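Local coordinates for beta-glucosidase (Chaetomella raphigera, PDB 6JXG), which probably hydrolyses terminal, non-reducing beta-D-glucosyl residues with release of beta-D-glucose, as a secreted glycoside hydrolase family 3 enzyme of cellulose breakdown, at residues T239-N244 with A270-V276; V29-G33 with Y261-L267. One frame throughout, in Å; residues are numbered along the deposited sequence.

Contact 1. Residues T239-N244 with A270-V276. With NAG (2-acetamido-2-deoxy-beta-D-glucopyranose), chain C.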
loop_
_atom_site.group_PDB
_atom_site.type_symbol
_atom_site.label_atom_id
_atom_site.label_comp_id
_atom_site.label_asym_id
_atom_site.label_seq_id
_atom_site.Cartn_x
_atom_site.Cartn_y
_atom_site.Cartn_z
ATOM N N THR A 239 5.990 -25.178 -18.022
ATOM C CA THR A 239 6.983 -25.834 -17.185
ATOM C C THR A 239 8.387 -25.170 -17.337
ATOM O O THR A 239 9.055 -24.736 -16.365
ATOM C CB THR A 239 7.083 -27.333 -17.561
ATOM O OG1 THR A 239 5.852 -27.964 -17.329
ATOM C CG2 THR A 239 8.197 -28.037 -16.754
ATOM N N ILE A 240 8.871 -25.167 -18.569
ATOM C CA ILE A 240 10.257 -24.817 -18.864
ATOM C C ILE A 240 10.433 -23.284 -18.787
ATOM O O ILE A 240 11.406 -22.819 -18.239
ATOM C CB ILE A 240 10.660 -25.291 -20.313
ATOM C CG1 ILE A 240 10.641 -26.805 -20.390
ATOM C CG2 ILE A 240 12.012 -24.720 -20.723
ATOM C CD1 ILE A 240 10.517 -27.330 -21.828
ATOM N N GLY A 241 9.469 -22.539 -19.344
ATOM C CA GLY A 241 9.556 -21.069 -19.370
ATOM C C GLY A 241 9.733 -20.469 -18.018
ATOM O O GLY A 241 10.649 -19.663 -17.807
ATOM N N SER A 242 8.858 -20.873 -17.093
ATOM C CA SER A 242 8.884 -20.326 -15.768
ATOM C C SER A 242 10.176 -20.678 -15.014
ATOM O O SER A 242 10.774 -19.814 -14.379
ATOM C CB SER A 242 7.644 -20.763 -14.973
ATOM O OG SER A 242 7.505 -22.171 -14.902
ATOM N N ALA A 243 10.549 -21.962 -14.977
ATOM C CA ALA A 243 11.787 -22.361 -14.336
ATOM C C ALA A 243 12.966 -21.533 -14.833
ATOM O O ALA A 243 13.780 -21.020 -14.038
ATOM C CB ALA A 243 12.051 -23.862 -14.555
ATOM N N ASN A 244 13.098 -21.482 -16.141
ATOM C CA ASN A 244 14.288 -20.845 -16.776
ATOM C C ASN A 244 14.299 -19.343 -16.642
ATOM O O ASN A 244 15.375 -18.727 -16.593
ATOM C CB ASN A 244 14.439 -21.307 -18.197
ATOM C CG ASN A 244 14.909 -22.737 -18.266
ATOM O OD1 ASN A 244 15.316 -23.346 -17.250
ATOM N ND2 ASN A 244 14.822 -23.299 -19.458
ATOM N N ALA A 270 11.489 -32.254 -17.170
ATOM C CA ALA A 270 12.178 -31.224 -17.933
ATOM C C ALA A 270 13.694 -31.306 -17.628
ATOM O O ALA A 270 14.524 -30.987 -18.441
ATOM C CB ALA A 270 11.662 -29.853 -17.543
ATOM N N ILE A 271 14.033 -31.686 -16.410
ATOM C CA ILE A 271 15.430 -31.786 -16.063
ATOM C C ILE A 271 16.006 -33.022 -16.763
ATOM O O ILE A 271 17.101 -32.941 -17.363
ATOM C CB ILE A 271 15.668 -31.901 -14.537
ATOM C CG1 ILE A 271 15.200 -30.606 -13.824
ATOM C CG2 ILE A 271 17.173 -32.104 -14.304
ATOM C CD1 ILE A 271 15.249 -30.596 -12.323
ATOM N N SER A 272 15.272 -34.118 -16.681
ATOM C CA SER A 272 15.682 -35.403 -17.299
ATOM C C SER A 272 15.850 -35.266 -18.772
ATOM O O SER A 272 16.770 -35.865 -19.366
ATOM C CB SER A 272 14.620 -36.494 -17.095
ATOM O OG SER A 272 14.542 -36.837 -15.756
ATOM N N ASN A 273 14.962 -34.477 -19.399
ATOM C CA ASN A 273 15.073 -34.291 -20.859
ATOM C C ASN A 273 15.974 -33.126 -21.344
ATOM O O ASN A 273 16.011 -32.820 -22.501
ATOM C CB ASN A 273 13.683 -34.305 -21.505
ATOM C CG ASN A 273 12.916 -33.004 -21.334
ATOM O OD1 ASN A 273 13.472 -31.947 -21.016
ATOM N ND2 ASN A 273 11.599 -33.087 -21.584
ATOM N N GLY A 274 16.675 -32.468 -20.436
ATOM C CA GLY A 274 17.708 -31.483 -20.752
ATOM C C GLY A 274 17.209 -30.081 -20.978
ATOM O O GLY A 274 17.972 -29.248 -21.393
ATOM N N THR A 275 15.943 -29.780 -20.767
ATOM C CA THR A 275 15.416 -28.435 -21.104
ATOM C C THR A 275 15.516 -27.462 -19.902
ATOM O O THR A 275 15.486 -26.245 -20.081
ATOM C CB THR A 275 13.958 -28.498 -21.578
ATOM O OG1 THR A 275 13.178 -29.269 -20.671
ATOM C CG2 THR A 275 13.813 -29.113 -22.971
ATOM N N VAL A 276 15.620 -27.986 -18.692
ATOM C CA VAL A 276 15.868 -27.216 -17.447
ATOM C C VAL A 276 17.083 -27.856 -16.758
ATOM O O VAL A 276 17.135 -29.044 -16.574
ATOM C CB VAL A 276 14.676 -27.292 -16.472
ATOM C CG1 VAL A 276 14.984 -26.589 -15.180
ATOM C CG2 VAL A 276 13.414 -26.609 -17.085
HETATM C C1 NAG C . 10.664 -31.998 -21.537
HETATM C C2 NAG C . 9.944 -32.041 -22.915
HETATM C C3 NAG C . 8.789 -31.069 -22.925
HETATM C C4 NAG C . 7.936 -31.193 -21.673
HETATM C C5 NAG C . 8.788 -31.171 -20.383
HETATM C C6 NAG C . 7.978 -31.389 -19.067
HETATM C C7 NAG C . 11.431 -32.610 -24.753
HETATM C C8 NAG C . 12.305 -32.114 -25.894
HETATM N N2 NAG C . 10.785 -31.679 -24.049
HETATM O O3 NAG C . 7.976 -31.230 -24.091
HETATM O O4 NAG C . 7.020 -30.119 -21.778
HETATM O O5 NAG C . 9.765 -32.197 -20.451
HETATM O O6 NAG C . 7.183 -32.530 -19.223
HETATM O O7 NAG C . 11.357 -33.809 -24.434
#

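Contact 2. Residues V29-G33 with Y261-L267. With NAG (2-acetamido-2-deoxy-beta-D-glucopyranose), chain C.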
loop_
_atom_site.group_PDB
_atom_site.type_symbol
_atom_site.label_atom_id
_atom_site.label_comp_id
_atom_site.label_asym_id
_atom_site.label_seq_id
_atom_site.Cartn_x
_atom_site.Cartn_y
_atom_site.Cartn_z
ATOM N N VAL A 29 9.058 -26.731 -4.368
ATOM C CA VAL A 29 8.885 -25.682 -5.326
ATOM C C VAL A 29 7.484 -25.719 -5.952
ATOM O O VAL A 29 7.069 -24.792 -6.682
ATOM C CB VAL A 29 10.068 -25.994 -6.288
ATOM C CG1 VAL A 29 9.685 -26.445 -7.626
ATOM C CG2 VAL A 29 11.411 -25.328 -5.936
ATOM N N THR A 30 6.715 -26.756 -5.665
ATOM C CA THR A 30 5.460 -26.991 -6.336
ATOM C C THR A 30 4.357 -27.036 -5.316
ATOM O O THR A 30 4.326 -27.869 -4.436
ATOM C CB THR A 30 5.436 -28.321 -7.119
ATOM O OG1 THR A 30 6.626 -28.456 -7.878
ATOM C CG2 THR A 30 4.183 -28.435 -8.005
ATOM N N GLY A 31 3.448 -26.061 -5.429
ATOM C CA GLY A 31 2.304 -26.009 -4.568
ATOM C C GLY A 31 1.528 -27.314 -4.598
ATOM O O GLY A 31 1.455 -27.985 -5.649
ATOM N N VAL A 32 0.855 -27.614 -3.482
ATOM C CA VAL A 32 0.099 -28.922 -3.371
ATOM C C VAL A 32 -1.217 -28.951 -4.131
ATOM O O VAL A 32 -1.799 -30.017 -4.289
ATOM C CB VAL A 32 -0.208 -29.325 -1.918
ATOM C CG1 VAL A 32 1.071 -29.474 -1.153
ATOM C CG2 VAL A 32 -1.143 -28.348 -1.250
ATOM N N GLY A 33 -1.677 -27.796 -4.619
ATOM C CA GLY A 33 -2.950 -27.702 -5.277
ATOM C C GLY A 33 -3.870 -26.727 -4.583
ATOM O O GLY A 33 -3.879 -26.629 -3.345
ATOM N N TYR A 261 -0.283 -30.169 -12.728
ATOM C CA TYR A 261 0.890 -29.493 -12.149
ATOM C C TYR A 261 1.998 -29.312 -13.211
ATOM O O TYR A 261 2.574 -30.307 -13.719
ATOM C CB TYR A 261 1.440 -30.285 -10.937
ATOM C CG TYR A 261 0.462 -30.425 -9.833
ATOM C CD1 TYR A 261 0.473 -29.582 -8.735
ATOM C CD2 TYR A 261 -0.535 -31.402 -9.905
ATOM C CE1 TYR A 261 -0.465 -29.724 -7.730
ATOM C CE2 TYR A 261 -1.499 -31.535 -8.931
ATOM C CZ TYR A 261 -1.451 -30.734 -7.818
ATOM O OH TYR A 261 -2.417 -30.931 -6.857
ATOM N N LEU A 262 2.223 -28.073 -13.596
ATOM C CA LEU A 262 3.272 -27.776 -14.611
ATOM C C LEU A 262 4.642 -28.066 -14.093
ATOM O O LEU A 262 5.560 -28.329 -14.854
ATOM C CB LEU A 262 3.190 -26.303 -15.089
ATOM C CG LEU A 262 2.005 -26.059 -16.021
ATOM C CD1 LEU A 262 1.617 -24.610 -16.183
ATOM C CD2 LEU A 262 2.321 -26.643 -17.396
ATOM N N TRP A 263 4.787 -28.053 -12.771
ATOM C CA TRP A 263 6.061 -28.466 -12.128
ATOM C C TRP A 263 5.862 -29.890 -11.500
ATOM O O TRP A 263 5.442 -30.778 -12.233
ATOM C CB TRP A 263 6.577 -27.401 -11.187
ATOM C CG TRP A 263 7.307 -26.285 -11.865
ATOM C CD1 TRP A 263 7.514 -26.090 -13.230
ATOM C CD2 TRP A 263 7.911 -25.145 -11.221
ATOM N NE1 TRP A 263 8.262 -24.943 -13.449
ATOM C CE2 TRP A 263 8.475 -24.330 -12.233
ATOM C CE3 TRP A 263 7.991 -24.730 -9.915
ATOM C CZ2 TRP A 263 9.153 -23.159 -11.942
ATOM C CZ3 TRP A 263 8.660 -23.551 -9.616
ATOM C CH2 TRP A 263 9.294 -22.806 -10.611
ATOM N N GLY A 264 6.137 -30.139 -10.226
ATOM C CA GLY A 264 6.015 -31.500 -9.742
ATOM C C GLY A 264 6.887 -32.450 -10.611
ATOM O O GLY A 264 8.019 -32.068 -11.045
ATOM N N SER A 265 6.320 -33.611 -10.955
ATOM C CA SER A 265 6.977 -34.580 -11.841
ATOM C C SER A 265 7.253 -33.993 -13.191
ATOM O O SER A 265 8.155 -34.445 -13.825
ATOM C CB SER A 265 6.098 -35.771 -12.191
ATOM O OG SER A 265 5.679 -36.414 -11.076
ATOM N N ASN A 266 6.399 -33.114 -13.688
ATOM C CA ASN A 266 6.720 -32.422 -14.921
ATOM C C ASN A 266 8.032 -31.639 -14.921
ATOM O O ASN A 266 8.741 -31.684 -15.891
ATOM C CB ASN A 266 5.610 -31.482 -15.330
ATOM C CG ASN A 266 4.645 -32.114 -16.286
ATOM O OD1 ASN A 266 5.042 -32.849 -17.171
ATOM N ND2 ASN A 266 3.371 -31.862 -16.094
ATOM N N LEU A 267 8.385 -30.958 -13.834
ATOM C CA LEU A 267 9.675 -30.264 -13.750
ATOM C C LEU A 267 10.843 -31.260 -13.742
ATOM O O LEU A 267 11.886 -31.021 -14.409
ATOM C CB LEU A 267 9.715 -29.352 -12.503
ATOM C CG LEU A 267 10.978 -28.536 -12.231
ATOM C CD1 LEU A 267 11.404 -27.627 -13.364
ATOM C CD2 LEU A 267 10.789 -27.697 -10.954
HETATM C C1 NAG C . 10.664 -31.998 -21.537
HETATM C C2 NAG C . 9.944 -32.041 -22.915
HETATM C C3 NAG C . 8.789 -31.069 -22.925
HETATM C C4 NAG C . 7.936 -31.193 -21.673
HETATM C C5 NAG C . 8.788 -31.171 -20.383
HETATM C C6 NAG C . 7.978 -31.389 -19.067
HETATM C C7 NAG C . 11.431 -32.610 -24.753
HETATM C C8 NAG C . 12.305 -32.114 -25.894
HETATM N N2 NAG C . 10.785 -31.679 -24.049
HETATM O O3 NAG C . 7.976 -31.230 -24.091
HETATM O O4 NAG C . 7.020 -30.119 -21.778
HETATM O O5 NAG C . 9.765 -32.197 -20.451
HETATM O O6 NAG C . 7.183 -32.530 -19.223
HETATM O O7 NAG C . 11.357 -33.809 -24.434
#

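Contact 1. Residues T239-N244 with A270-V276
Both methyls of Val276 pack against helix 239-245, at the closest backbone approach of the contact. CG2 lies 4.0 Å from Ala243 CB and also touches the CA of Ile240. CG1 reaches Ala243 CB as well, at 4.1 Å. Leu267, one turn before Ala270 on helix 265-272, touches both Val276 and Ala243, which closes the buried side. Further along, Thr239 CG2 meets Ala270 CB at 4.0 Å, methyl against methyl. The Thr239 hydroxyl serves another purpose, a hydrogen bond to Leu262 O.

The outer half is built around Thr275, which like Asn244 is partly exposed. The Ile240 side chain crosses it at about a right angle, with CD1 3.5 Å from Thr275 OG1. Asn244 ND2 donates a nearly straight bond (172°) to Thr275 O, 3.1 Å away, within both the amide plane and the carbonyl plane. This carbonyl belongs to the turn that follows helix 265-272. The helix ends in a Schellman motif: Thr275 N bonds to Ala270 O, Gly274 N bonds to Ile271 O, and Gly274 has positive phi. Asn273 adds an Asx turn, its OD1 accepting from Thr275 N. The same oxygen accepts from Thr275 OG1 at 2.7 Å, so two bonds fix the rotation of the Asn273 amide. Both hydroxyl and amide stand between N and C of their own backbones (chi1 49° and 78°), which brings them together.

Asn273, Gly274 and Thr275 form an N-glycosylation sequon, and Asn273 ND2 carries the NAG. The sugar lies on the outer side of the contact, where its O5 comes within 3.6 Å of Ala270 CA.

Contact 2. Residues V29-G33 with Y261-L267
Thr30 and Gly264 bring the two backbones closest, with their CA atoms 5.7 Å apart, where the chain leaving helix 22-29 passes the start of helix 265-272. Thr30 OG1 accepts the backbone N-H of Gly264 at 2.9 Å. The same hydroxyl is hydrogen-bonded to Ala26 O, in the last turn of helix 22-29. It therefore joins the end of one helix to the residue in front of another. With chi1 at -46°, OG1 lies beside the backbone N while CG2 is swung round towards Tyr261 CD1.

Tyr261 reaches along the loop rather than across it. Gly31 O and Val32 O lie at the edge of its ring, near the ring plane. The phenol OH donates to Val32 O at 2.8 Å, from well above the carbonyl plane (46° out of it). Gly33 CA sits 3.6 Å from Tyr261 OH, so the phenol is closely packed against a residue without a side chain.

Residues 261-267 fall in the family 3 N-terminal domain, a TIM-barrel-type family, and the 29-33 loop packs against them. That loop leads from helix 22-29 towards strand 41-42, and Gly264 is the N-cap residue of helix 265-272.

On the inner side, Leu267 CD2 lies over one face of the Trp263 indole, towards the rim, while Val29 O comes up to the ring edge in plane. The Val29 side chain crosses that of Trp263 at about a right angle. Its CG1 is modelled 3.3 Å from Trp263 CE3, but this short approach is doubtful, because chi1 (113°) is far from any staggered position. Helix 278-294 covers this cluster through Met284, Val285 and Ile288. Towards the sugar, Asn266 ND2 bonds to Tyr261 O at 2.9 Å, and its OD1 accepts from O6 of the NAG.

Contacts 1 and 2 share helix 265-272: contact 2 holds its beginning and contact 1 its end. Their centres are about 12 Å apart, and they touch directly. Trp263 NE1 of contact 2 lies 3.0 Å from Thr239 O of contact 1, probably a hydrogen bond. Thr239 OG1 makes the other direct tie, 2.5 Å from Leu262 O and also a probable hydrogen bond. Trp263 NE1 and CZ2 also pack on Ser242 OG and Ala243 N. Both contacts reach the same NAG. The sugar thus touches residues near both ends of helix 265-272. It is a glycan attached to the protein, not a substrate in a pocket.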